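Local atomic coordinates of iodotyrosine deiodinase (Thermotoga neapolitana, PDB entry 6TYK), a protein that catalyses the FMN-dependent reductive dehalogenation of iodo-, bromo- and chlorotyrosines, releasing halide and L-tyrosine. Residues 50-55 / 98-103; 133-138 / 161-166; 25-30 / 126-131. All blocks are in the same frame, centred on the assembly; numbering follows the deposited sequence.

Contact 1 (50-55 / 98-103); sequences IVEDEK and APYLLL
The Tyr-100 ring meets Ile-50 and Glu-52 along its CD1-CE1 side, both obliquely, while a water linking Glu-52 to Pro-99 lies above one face, offset toward the rim. Ile-50 CG2 comes to 3.6 Å from Tyr-100 CD1. With CG beside its own backbone N (chi1 -67°) and an extended chain beyond, Glu-52 runs along the ring, its carboxylate plane turned 51° from the ring plane and OE1 3.4 Å from Tyr-100 CE1. That same water donates to Glu-52 OE1 and Pro-99 O, and a second bridges Glu-52 O and Pro-99 O, so solvent ties the two segments where direct pairing stops. With an alanine in place of Glu-52, the bridging water is likely to lose its carboxylate acceptor, and the CE1 end of the ring to be less covered. Beneath lies an antiparallel ladder at the outer strand of this subunit's nitroreductase-family sheet. Val-51 and Leu-101 form its hydrogen-bonded pair: Val-51 N reaches Leu-101 O at 2.8 Å, and Leu-101 N returns to Val-51 O at 2.9 Å, nearly straight at 175°. Ile-50 and Leu-102 share the tyrosine's side of the sheet, which helix 24-35 covers; Val-51, crossing Leu-103, faces helix 54-74. Tyr-100 OH bonds to Pro-22 O, and a parallel strand of the second subunit pairs with Ile-50, carrying the sheet across the dimer interface.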
loop_
_atom_site.group_PDB
_atom_site.type_symbol
_atom_site.label_atom_id
_atom_site.label_comp_id
_atom_site.label_asym_id
_atom_site.label_seq_id
_atom_site.Cartn_x
_atom_site.Cartn_y
_atom_site.Cartn_z
ATOM N N ILE A 50 7.209 15.259 9.599
ATOM C CA ILE A 50 6.955 16.360 8.691
ATOM C C ILE A 50 8.155 17.289 8.693
ATOM O O ILE A 50 8.440 17.953 9.693
ATOM C CB ILE A 50 5.693 17.133 9.106
ATOM C CG1 ILE A 50 4.497 16.174 9.202
ATOM C CG2 ILE A 50 5.433 18.289 8.141
ATOM C CD1 ILE A 50 3.264 16.810 9.774
ATOM N N VAL A 51 8.883 17.299 7.583
ATOM C CA VAL A 51 10.051 18.160 7.458
ATOM C C VAL A 51 9.699 19.453 6.729
ATOM O O VAL A 51 9.199 19.432 5.601
ATOM C CB VAL A 51 11.200 17.438 6.739
ATOM C CG1 VAL A 51 12.414 18.351 6.624
ATOM C CG2 VAL A 51 11.549 16.142 7.469
ATOM N N GLU A 52 9.953 20.579 7.382
ATOM C CA GLU A 52 9.689 21.872 6.765
ATOM C C GLU A 52 10.879 22.812 6.818
ATOM O O GLU A 52 10.943 23.754 6.046
ATOM C CB GLU A 52 8.512 22.556 7.445
ATOM C CG GLU A 52 7.192 21.850 7.226
ATOM C CD GLU A 52 6.115 22.425 8.100
ATOM O OE1 GLU A 52 5.599 23.517 7.777
ATOM O OE2 GLU A 52 5.803 21.791 9.127
ATOM N N ASP A 53 11.800 22.574 7.745
ATOM C CA ASP A 53 12.926 23.479 7.949
ATOM C C ASP A 53 13.765 23.564 6.681
ATOM O O ASP A 53 14.155 22.538 6.125
ATOM C CB ASP A 53 13.782 22.997 9.116
ATOM C CG ASP A 53 14.991 23.869 9.341
ATOM O OD1 ASP A 53 14.851 24.932 9.983
ATOM O OD2 ASP A 53 16.088 23.496 8.876
ATOM N N GLU A 54 14.037 24.781 6.221
ATOM C CA GLU A 54 14.706 24.937 4.934
ATOM C C GLU A 54 16.114 24.352 4.933
ATOM O O GLU A 54 16.512 23.715 3.965
ATOM C CB GLU A 54 14.719 26.397 4.454
ATOM C CG GLU A 54 13.364 26.921 3.974
ATOM C CD GLU A 54 12.761 26.125 2.815
ATOM O OE1 GLU A 54 13.507 25.543 1.994
ATOM O OE2 GLU A 54 11.518 26.087 2.724
ATOM N N LYS A 55 16.870 24.555 6.008
ATOM C CA LYS A 55 18.212 23.992 6.079
ATOM C C LYS A 55 18.162 22.465 6.033
ATOM O O LYS A 55 18.950 21.825 5.349
ATOM C CB LYS A 55 18.930 24.462 7.347
ATOM C CG LYS A 55 20.235 23.737 7.610
ATOM C CD LYS A 55 20.804 24.102 8.972
ATOM C CE LYS A 55 22.131 23.408 9.219
ATOM N NZ LYS A 55 23.166 23.821 8.231
ATOM N N ALA A 98 8.969 21.834 -2.488
ATOM C CA ALA A 98 7.824 21.378 -1.713
ATOM C C ALA A 98 7.871 21.980 -0.312
ATOM O O ALA A 98 8.905 21.944 0.347
ATOM C CB ALA A 98 7.804 19.860 -1.651
ATOM N N PRO A 99 6.746 22.541 0.139
ATOM C CA PRO A 99 6.687 23.125 1.486
ATOM C C PRO A 99 6.799 22.077 2.585
ATOM O O PRO A 99 7.248 22.397 3.685
ATOM C CB PRO A 99 5.316 23.812 1.517
ATOM C CG PRO A 99 4.526 23.139 0.444
ATOM C CD PRO A 99 5.516 22.786 -0.628
ATOM N N TYR A 100 6.414 20.842 2.281
ATOM C CA TYR A 100 6.530 19.753 3.237
ATOM C C TYR A 100 7.266 18.594 2.602
ATOM O O TYR A 100 6.975 18.238 1.457
ATOM C CB TYR A 100 5.151 19.216 3.623
ATOM C CG TYR A 100 4.199 20.177 4.279
ATOM C CD1 TYR A 100 4.345 20.529 5.610
ATOM C CD2 TYR A 100 3.109 20.676 3.585
ATOM C CE1 TYR A 100 3.454 21.387 6.220
ATOM C CE2 TYR A 100 2.210 21.531 4.186
ATOM C CZ TYR A 100 2.392 21.884 5.501
ATOM O OH TYR A 100 1.500 22.738 6.098
ATOM N N LEU A 101 8.197 17.994 3.338
ATOM C CA LEU A 101 8.640 16.647 3.014
ATOM C C LEU A 101 8.084 15.734 4.090
ATOM O O LEU A 101 8.482 15.808 5.257
ATOM C CB LEU A 101 10.156 16.528 2.960
ATOM C CG LEU A 101 10.867 17.528 2.058
ATOM C CD1 LEU A 101 12.361 17.267 2.101
ATOM C CD2 LEU A 101 10.343 17.432 0.632
ATOM N N LEU A 102 7.128 14.900 3.704
ATOM C CA LEU A 102 6.531 13.973 4.650
ATOM C C LEU A 102 7.320 12.682 4.587
ATOM O O LEU A 102 7.286 11.964 3.579
ATOM C CB LEU A 102 5.072 13.720 4.290
ATOM C CG LEU A 102 4.379 12.663 5.154
ATOM C CD1 LEU A 102 4.227 13.116 6.612
ATOM C CD2 LEU A 102 3.028 12.291 4.561
ATOM N N LEU A 103 8.084 12.414 5.640
ATOM C CA LEU A 103 8.834 11.175 5.721
ATOM C C LEU A 103 7.991 10.136 6.424
ATOM O O LEU A 103 7.528 10.345 7.545
ATOM C CB LEU A 103 10.176 11.385 6.434
ATOM C CG LEU A 103 11.321 11.894 5.540
ATOM C CD1 LEU A 103 10.978 13.225 4.869
ATOM C CD2 LEU A 103 12.601 12.018 6.344
HETATM O O HOH W 1 9.188 24.211 3.883
HETATM O O HOH W 2 5.908 24.539 5.149
#

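Contact 2 (133-138 / 161-166); sequences LGSVPY and ILPVGY. With FMN (flavin mononucleotide), chain C; IYR (3-iodo-tyrosine), chain D.
Beside Val-136 the backbone ladder between 133-138 and 161-166 is interrupted at Pro-163, whose ring nitrogen has no N-H to offer. In one of two modelled conformers, and so without certainty, Ser-135 OG donates to Pro-163 O at 2.6 Å from above the carbonyl plane, 39° out of it; OG anti to the backbone N (chi1 -169°) directs the hydroxyl across the gap. This is the edge of the antiparallel sheet of the nitroreductase fold, where a short outer strand borders strand 156-165 and then runs into the flavin pocket. At one end Gly-134 N bonds to Gly-165 O at 2.8 Å, whereas the return bond from Gly-165 N is weak. At the other, Tyr-138 and Ile-161 exchange two backbone bonds, and their side chains lie side by side. Between these anchors Val-136 CG1 packs on Pro-163 CD at 3.6 Å, and Leu-162 CD2 reaches Pro-137 CA. Leu-133 spreads its two methyls, CD1 onto Val-164 and CD2 obliquely onto the Tyr-166 ring. Toward the cofactor, Val-136 CG2 stands 3.5 Å from FMN N1, while the Pro-137 ring carbons lie near C9 of the isoalloxazine. Tyr-138 OH is hydrogen-bonded to Glu-68, a substrate-binding residue, and the tyrosine ring presents its edge to iodotyrosine, with CE1 3.3 Å from IYR OXT.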
loop_
_atom_site.group_PDB
_atom_site.type_symbol
_atom_site.label_atom_id
_atom_site.label_comp_id
_atom_site.label_asym_id
_atom_site.label_seq_id
_atom_site.Cartn_x
_atom_site.Cartn_y
_atom_site.Cartn_z
ATOM N N LEU A 133 -3.759 18.615 -3.050
ATOM C CA LEU A 133 -2.315 18.608 -2.867
ATOM C C LEU A 133 -1.720 17.557 -3.767
ATOM O O LEU A 133 -2.404 16.613 -4.168
ATOM C CB LEU A 133 -1.954 18.318 -1.413
ATOM C CG LEU A 133 -2.511 19.350 -0.438
ATOM C CD1 LEU A 133 -2.175 18.963 0.980
ATOM C CD2 LEU A 133 -1.968 20.731 -0.765
ATOM N N GLY A 134 -0.445 17.732 -4.094
ATOM C CA GLY A 134 0.264 16.805 -4.948
ATOM C C GLY A 134 1.374 16.140 -4.168
ATOM O O GLY A 134 1.783 16.618 -3.097
ATOM N N SER A 135 1.863 15.033 -4.706
ATOM C CA SER A 135 3.011 14.371 -4.112
ATOM C C SER A 135 3.645 13.389 -5.078
ATOM O O SER A 135 3.169 13.188 -6.201
ATOM C CB SER A 135 2.649 13.677 -2.794
ATOM O OG SER A 135 3.820 13.247 -2.102
ATOM N N VAL A 136 4.775 12.852 -4.657
ATOM C CA VAL A 136 5.495 11.835 -5.396
ATOM C C VAL A 136 6.133 10.929 -4.345
ATOM O O VAL A 136 6.727 11.421 -3.389
ATOM C CB VAL A 136 6.577 12.451 -6.311
ATOM C CG1 VAL A 136 7.490 13.399 -5.533
ATOM C CG2 VAL A 136 7.391 11.360 -6.990
ATOM N N PRO A 137 5.965 9.607 -4.476
ATOM C CA PRO A 137 6.642 8.708 -3.543
ATOM C C PRO A 137 8.104 8.630 -3.928
ATOM O O PRO A 137 8.472 7.878 -4.810
ATOM C CB PRO A 137 5.954 7.356 -3.789
ATOM C CG PRO A 137 4.713 7.672 -4.573
ATOM C CD PRO A 137 5.075 8.873 -5.386
ATOM N N TYR A 138 8.925 9.435 -3.288
ATOM C CA TYR A 138 10.317 9.528 -3.661
ATOM C C TYR A 138 11.146 8.525 -2.873
ATOM O O TYR A 138 11.084 8.475 -1.641
ATOM C CB TYR A 138 10.824 10.955 -3.469
ATOM C CG TYR A 138 12.289 11.048 -3.757
ATOM C CD1 TYR A 138 12.782 10.674 -4.997
ATOM C CD2 TYR A 138 13.190 11.443 -2.779
ATOM C CE1 TYR A 138 14.125 10.717 -5.267
ATOM C CE2 TYR A 138 14.542 11.496 -3.038
ATOM C CZ TYR A 138 15.002 11.131 -4.284
ATOM O OH TYR A 138 16.348 11.166 -4.554
ATOM N N ILE A 161 9.928 9.199 1.019
ATOM C CA ILE A 161 9.866 10.638 1.224
ATOM C C ILE A 161 8.766 11.136 0.318
ATOM O O ILE A 161 8.833 10.955 -0.901
ATOM C CB ILE A 161 11.193 11.301 0.822
ATOM C CG1 ILE A 161 12.328 10.800 1.721
ATOM C CG2 ILE A 161 11.075 12.832 0.857
ATOM C CD1 ILE A 161 13.700 11.150 1.181
ATOM N N LEU A 162 7.751 11.758 0.899
ATOM C CA LEU A 162 6.650 12.295 0.111
ATOM C C LEU A 162 6.666 13.812 0.150
ATOM O O LEU A 162 6.158 14.416 1.095
ATOM C CB LEU A 162 5.304 11.810 0.656
ATOM C CG LEU A 162 5.000 10.322 0.543
ATOM C CD1 LEU A 162 3.835 9.981 1.457
ATOM C CD2 LEU A 162 4.657 9.946 -0.884
ATOM N N PRO A 163 7.253 14.444 -0.870
ATOM C CA PRO A 163 7.105 15.896 -0.969
ATOM C C PRO A 163 5.631 16.209 -1.160
ATOM O O PRO A 163 4.964 15.539 -1.954
ATOM C CB PRO A 163 7.905 16.256 -2.226
ATOM C CG PRO A 163 8.813 15.072 -2.452
ATOM C CD PRO A 163 8.040 13.886 -1.979
ATOM N N VAL A 164 5.123 17.177 -0.406
ATOM C CA VAL A 164 3.718 17.548 -0.483
ATOM C C VAL A 164 3.586 19.053 -0.607
ATOM O O VAL A 164 4.259 19.807 0.087
ATOM C CB VAL A 164 2.937 17.075 0.755
ATOM C CG1 VAL A 164 1.481 17.554 0.683
ATOM C CG2 VAL A 164 2.994 15.556 0.862
ATOM N N GLY A 165 2.713 19.484 -1.504
ATOM C CA GLY A 165 2.431 20.894 -1.654
ATOM C C GLY A 165 1.408 21.077 -2.749
ATOM O O GLY A 165 0.834 20.110 -3.249
ATOM N N TYR A 166 1.164 22.325 -3.115
ATOM C CA TYR A 166 0.256 22.620 -4.208
ATOM C C TYR A 166 0.969 22.340 -5.518
ATOM O O TYR A 166 2.122 22.728 -5.692
ATOM C CB TYR A 166 -0.153 24.091 -4.158
ATOM C CG TYR A 166 -0.984 24.437 -2.949
ATOM C CD1 TYR A 166 -2.214 23.835 -2.749
ATOM C CD2 TYR A 166 -0.544 25.365 -2.012
ATOM C CE1 TYR A 166 -2.990 24.148 -1.659
ATOM C CE2 TYR A 166 -1.318 25.684 -0.912
ATOM C CZ TYR A 166 -2.537 25.069 -0.741
ATOM O OH TYR A 166 -3.317 25.377 0.348
HETATM N N1 FMN C . 9.149 8.901 -8.803
HETATM C C2 FMN C . 10.356 9.540 -8.813
HETATM O O2 FMN C . 10.496 10.545 -9.489
HETATM N N3 FMN C . 11.406 9.072 -8.067
HETATM C C4 FMN C . 11.279 7.942 -7.307
HETATM O O4 FMN C . 12.246 7.543 -6.648
HETATM C C4A FMN C . 10.045 7.288 -7.286
HETATM N N5 FMN C . 9.872 6.160 -6.513
HETATM C C5A FMN C . 8.641 5.529 -6.479
HETATM C C6 FMN C . 8.476 4.406 -5.680
HETATM C C7 FMN C . 7.255 3.754 -5.604
HETATM C C7M FMN C . 7.132 2.542 -4.718
HETATM C C8 FMN C . 6.184 4.234 -6.345
HETATM C C8M FMN C . 4.845 3.549 -6.289
HETATM C C9 FMN C . 6.349 5.360 -7.147
HETATM C C9A FMN C . 7.574 6.019 -7.221
HETATM N N10 FMN C . 7.760 7.139 -8.031
HETATM C C10 FMN C . 8.976 7.787 -8.023
HETATM C "C1'" FMN C . 6.635 7.693 -8.858
HETATM C "C2'" FMN C . 6.432 6.827 -10.122
HETATM O "O2'" FMN C . 7.439 7.079 -11.097
HETATM C "C3'" FMN C . 5.030 7.083 -10.682
HETATM O "O3'" FMN C . 4.094 6.609 -9.731
HETATM C "C4'" FMN C . 4.776 6.419 -12.035
HETATM O "O4'" FMN C . 5.620 7.002 -13.019
HETATM C "C5'" FMN C . 3.325 6.588 -12.459
HETATM O "O5'" FMN C . 3.002 7.962 -12.447
HETATM P P FMN C . 1.538 8.472 -12.870
HETATM O O1P FMN C . 1.657 9.993 -12.864
HETATM O O2P FMN C . 0.551 8.042 -11.821
HETATM O O3P FMN C . 1.249 7.944 -14.262
HETATM N N IYR D . 14.873 7.596 -7.598
HETATM C CA IYR D . 15.303 7.952 -8.925
HETATM C CB IYR D . 14.895 6.995 -10.059
HETATM C CC IYR D . 13.451 6.635 -10.126
HETATM C CD IYR D . 13.031 5.412 -9.603
HETATM C CE IYR D . 11.699 5.000 -9.660
HETATM I IE IYR D . 11.191 3.231 -8.839
HETATM C CF IYR D . 10.766 5.836 -10.280
HETATM O OF IYR D . 9.444 5.513 -10.387
HETATM C CG IYR D . 11.162 7.079 -10.807
HETATM C CH IYR D . 12.498 7.463 -10.742
HETATM C C IYR D . 14.826 9.336 -9.328
HETATM O O IYR D . 15.143 9.993 -10.320
HETATM O OXT IYR D . 13.942 9.895 -8.466
#

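Contact 3 (25-30 / 126-131); sequences EDLIYS and LALEEK
Cation-pi and CH-pi contacts join Lys-131 to Tyr-29, the lysine chain crossing the ring at about a right angle over one face. Lys-131 CE sits 3.4 Å from the Tyr-29 ring centroid, and NZ is 4.3 Å from that centroid, only 8° off the ring normal. A bend at chi2 of the lysine folds its chain back over the ring, and CG also touches Tyr-29 CD2. Electrostatics add a looser element: Asp-26 OD1 lies 4.7 Å from Lys-131 NZ, too far for direct contact but of opposite charge, and would probably favour the ammonium's position. Apolar packing fills the space between the backbones. Here segments 25-30 and 126-130, on helices 24-35 and 113-130 of the nitroreductase fold, run roughly antiparallel, their axes 146° apart in direction and 8.8 Å apart at closest approach. Small side chains meet at this crossing: Ala-127 CB lies 3.6 Å from Ser-30 CA and also touches Tyr-29 CE2. Leu-128 pushes CD2 against Ser-30 CB, at 3.5 Å. Among hydrogen bonds, Ser-30 OG, in one of two modelled conformers, donates to Leu-27 O within its own helix at 2.8 Å; there a chi1 of 82° turns OG back toward the preceding turn. Tyr-29 OH is weakly bonded to Tyr-5 N of the second subunit, whose Leu-4 packs on Ala-127 and Glu-130.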
loop_
_atom_site.group_PDB
_atom_site.type_symbol
_atom_site.label_atom_id
_atom_site.label_comp_id
_atom_site.label_asym_id
_atom_site.label_seq_id
_atom_site.Cartn_x
_atom_site.Cartn_y
_atom_site.Cartn_z
ATOM N N GLU A 25 -3.489 21.620 8.484
ATOM C CA GLU A 25 -4.627 20.711 8.592
ATOM C C GLU A 25 -4.889 19.894 7.324
ATOM O O GLU A 25 -5.400 18.785 7.403
ATOM C CB GLU A 25 -5.897 21.445 9.032
ATOM C CG GLU A 25 -7.021 20.505 9.462
ATOM C CD GLU A 25 -6.554 19.434 10.442
ATOM O OE1 GLU A 25 -5.708 19.742 11.313
ATOM O OE2 GLU A 25 -7.029 18.280 10.335
ATOM N N ASP A 26 -4.536 20.434 6.160
ATOM C CA ASP A 26 -4.704 19.698 4.907
ATOM C C ASP A 26 -3.789 18.479 4.864
ATOM O O ASP A 26 -4.189 17.391 4.446
ATOM C CB ASP A 26 -4.448 20.603 3.701
ATOM C CG ASP A 26 -5.511 21.662 3.539
ATOM O OD1 ASP A 26 -6.673 21.399 3.912
ATOM O OD2 ASP A 26 -5.184 22.758 3.045
ATOM N N LEU A 27 -2.556 18.661 5.313
ATOM C CA LEU A 27 -1.633 17.546 5.406
ATOM C C LEU A 27 -2.085 16.560 6.478
ATOM O O LEU A 27 -2.122 15.346 6.254
ATOM C CB LEU A 27 -0.230 18.058 5.719
ATOM C CG LEU A 27 0.840 16.988 5.906
ATOM C CD1 LEU A 27 0.907 16.063 4.698
ATOM C CD2 LEU A 27 2.193 17.640 6.175
ATOM N N ILE A 28 -2.430 17.085 7.649
ATOM C CA ILE A 28 -2.892 16.242 8.748
ATOM C C ILE A 28 -4.124 15.424 8.370
ATOM O O ILE A 28 -4.236 14.267 8.762
ATOM C CB ILE A 28 -3.172 17.060 10.028
ATOM C CG1 ILE A 28 -1.878 17.701 10.537
ATOM C CG2 ILE A 28 -3.795 16.175 11.105
ATOM C CD1 ILE A 28 -0.802 16.704 10.899
ATOM N N TYR A 29 -5.039 16.019 7.604
ATOM C CA TYR A 29 -6.197 15.287 7.090
ATOM C C TYR A 29 -5.768 13.998 6.400
ATOM O O TYR A 29 -6.345 12.937 6.618
ATOM C CB TYR A 29 -6.988 16.151 6.098
ATOM C CG TYR A 29 -8.022 15.371 5.316
ATOM C CD1 TYR A 29 -9.268 15.090 5.866
ATOM C CD2 TYR A 29 -7.756 14.913 4.029
ATOM C CE1 TYR A 29 -10.214 14.378 5.164
ATOM C CE2 TYR A 29 -8.696 14.195 3.323
ATOM C CZ TYR A 29 -9.924 13.934 3.896
ATOM O OH TYR A 29 -10.871 13.223 3.203
ATOM N N SER A 30 -4.750 14.091 5.558
ATOM C CA SER A 30 -4.297 12.935 4.790
ATOM C C SER A 30 -3.733 11.861 5.708
ATOM O O SER A 30 -3.905 10.666 5.461
ATOM C CB SER A 30 -3.277 13.332 3.703
ATOM O OG SER A 30 -1.945 13.477 4.196
ATOM N N LEU A 126 -4.518 9.217 -2.038
ATOM C CA LEU A 126 -5.878 9.580 -2.422
ATOM C C LEU A 126 -6.393 10.761 -1.606
ATOM O O LEU A 126 -7.062 11.648 -2.138
ATOM C CB LEU A 126 -6.811 8.375 -2.302
ATOM C CG LEU A 126 -6.531 7.288 -3.336
ATOM C CD1 LEU A 126 -7.268 6.001 -2.988
ATOM C CD2 LEU A 126 -6.901 7.774 -4.721
ATOM N N ALA A 127 -6.068 10.787 -0.315
ATOM C CA ALA A 127 -6.486 11.892 0.548
ATOM C C ALA A 127 -5.842 13.208 0.125
ATOM O O ALA A 127 -6.494 14.257 0.117
ATOM C CB ALA A 127 -6.180 11.586 2.021
ATOM N N LEU A 128 -4.563 13.162 -0.232
ATOM C CA LEU A 128 -3.893 14.364 -0.689
ATOM C C LEU A 128 -4.587 14.872 -1.949
ATOM O O LEU A 128 -4.814 16.068 -2.101
ATOM C CB LEU A 128 -2.415 14.098 -0.967
ATOM C CG LEU A 128 -1.547 13.860 0.266
ATOM C CD1 LEU A 128 -0.146 13.523 -0.185
ATOM C CD2 LEU A 128 -1.522 15.084 1.177
ATOM N N GLU A 129 -4.934 13.959 -2.853
ATOM C CA GLU A 129 -5.618 14.356 -4.075
ATOM C C GLU A 129 -6.946 15.036 -3.743
ATOM O O GLU A 129 -7.290 16.047 -4.341
ATOM C CB GLU A 129 -5.830 13.161 -5.006
ATOM C CG GLU A 129 -6.621 13.504 -6.261
ATOM C CD GLU A 129 -5.790 14.242 -7.300
ATOM O OE1 GLU A 129 -4.555 14.309 -7.143
ATOM O OE2 GLU A 129 -6.369 14.749 -8.282
ATOM N N GLU A 130 -7.679 14.497 -2.774
ATOM C CA GLU A 130 -8.958 15.085 -2.386
ATOM C C GLU A 130 -8.778 16.525 -1.900
ATOM O O GLU A 130 -9.651 17.368 -2.095
ATOM C CB GLU A 130 -9.638 14.237 -1.305
ATOM C CG GLU A 130 -11.020 14.757 -0.926
ATOM C CD GLU A 130 -11.652 13.997 0.223
ATOM O OE1 GLU A 130 -10.904 13.373 1.002
ATOM O OE2 GLU A 130 -12.900 14.029 0.346
ATOM N N LYS A 131 -7.636 16.800 -1.278
ATOM C CA LYS A 131 -7.346 18.131 -0.747
ATOM C C LYS A 131 -6.667 19.059 -1.755
ATOM O O LYS A 131 -6.312 20.193 -1.421
ATOM C CB LYS A 131 -6.478 18.023 0.508
ATOM C CG LYS A 131 -7.208 17.445 1.709
ATOM C CD LYS A 131 -8.404 18.317 2.063
ATOM C CE LYS A 131 -9.123 17.830 3.307
ATOM N NZ LYS A 131 -10.403 18.565 3.504
#

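In the fold
Contacts 1 and 2 are successive steps across one sheet: strand 100-107 of contact 1 pairs on its other edge with strand 156-165 of contact 2, with Leu-102 O 2.7 Å from Leu-162 N and Tyr-100 O 2.8 Å from Val-164 N. Contact 3 lies against the same sheet. Leu-27 CD2 reaches Tyr-100 CD1 at 3.6 Å, and Leu-128 packs on Ser-135 and Val-164, so its helix pair touches both ladders. The centres of contacts 1 and 3 are about 16 Å apart. Contact 2 alone borders the ligands directly; the side chains of Leu-101 and Leu-128 each lie about 12 Å from the bound FMN, while contacts 1 and 3 both meet the second subunit.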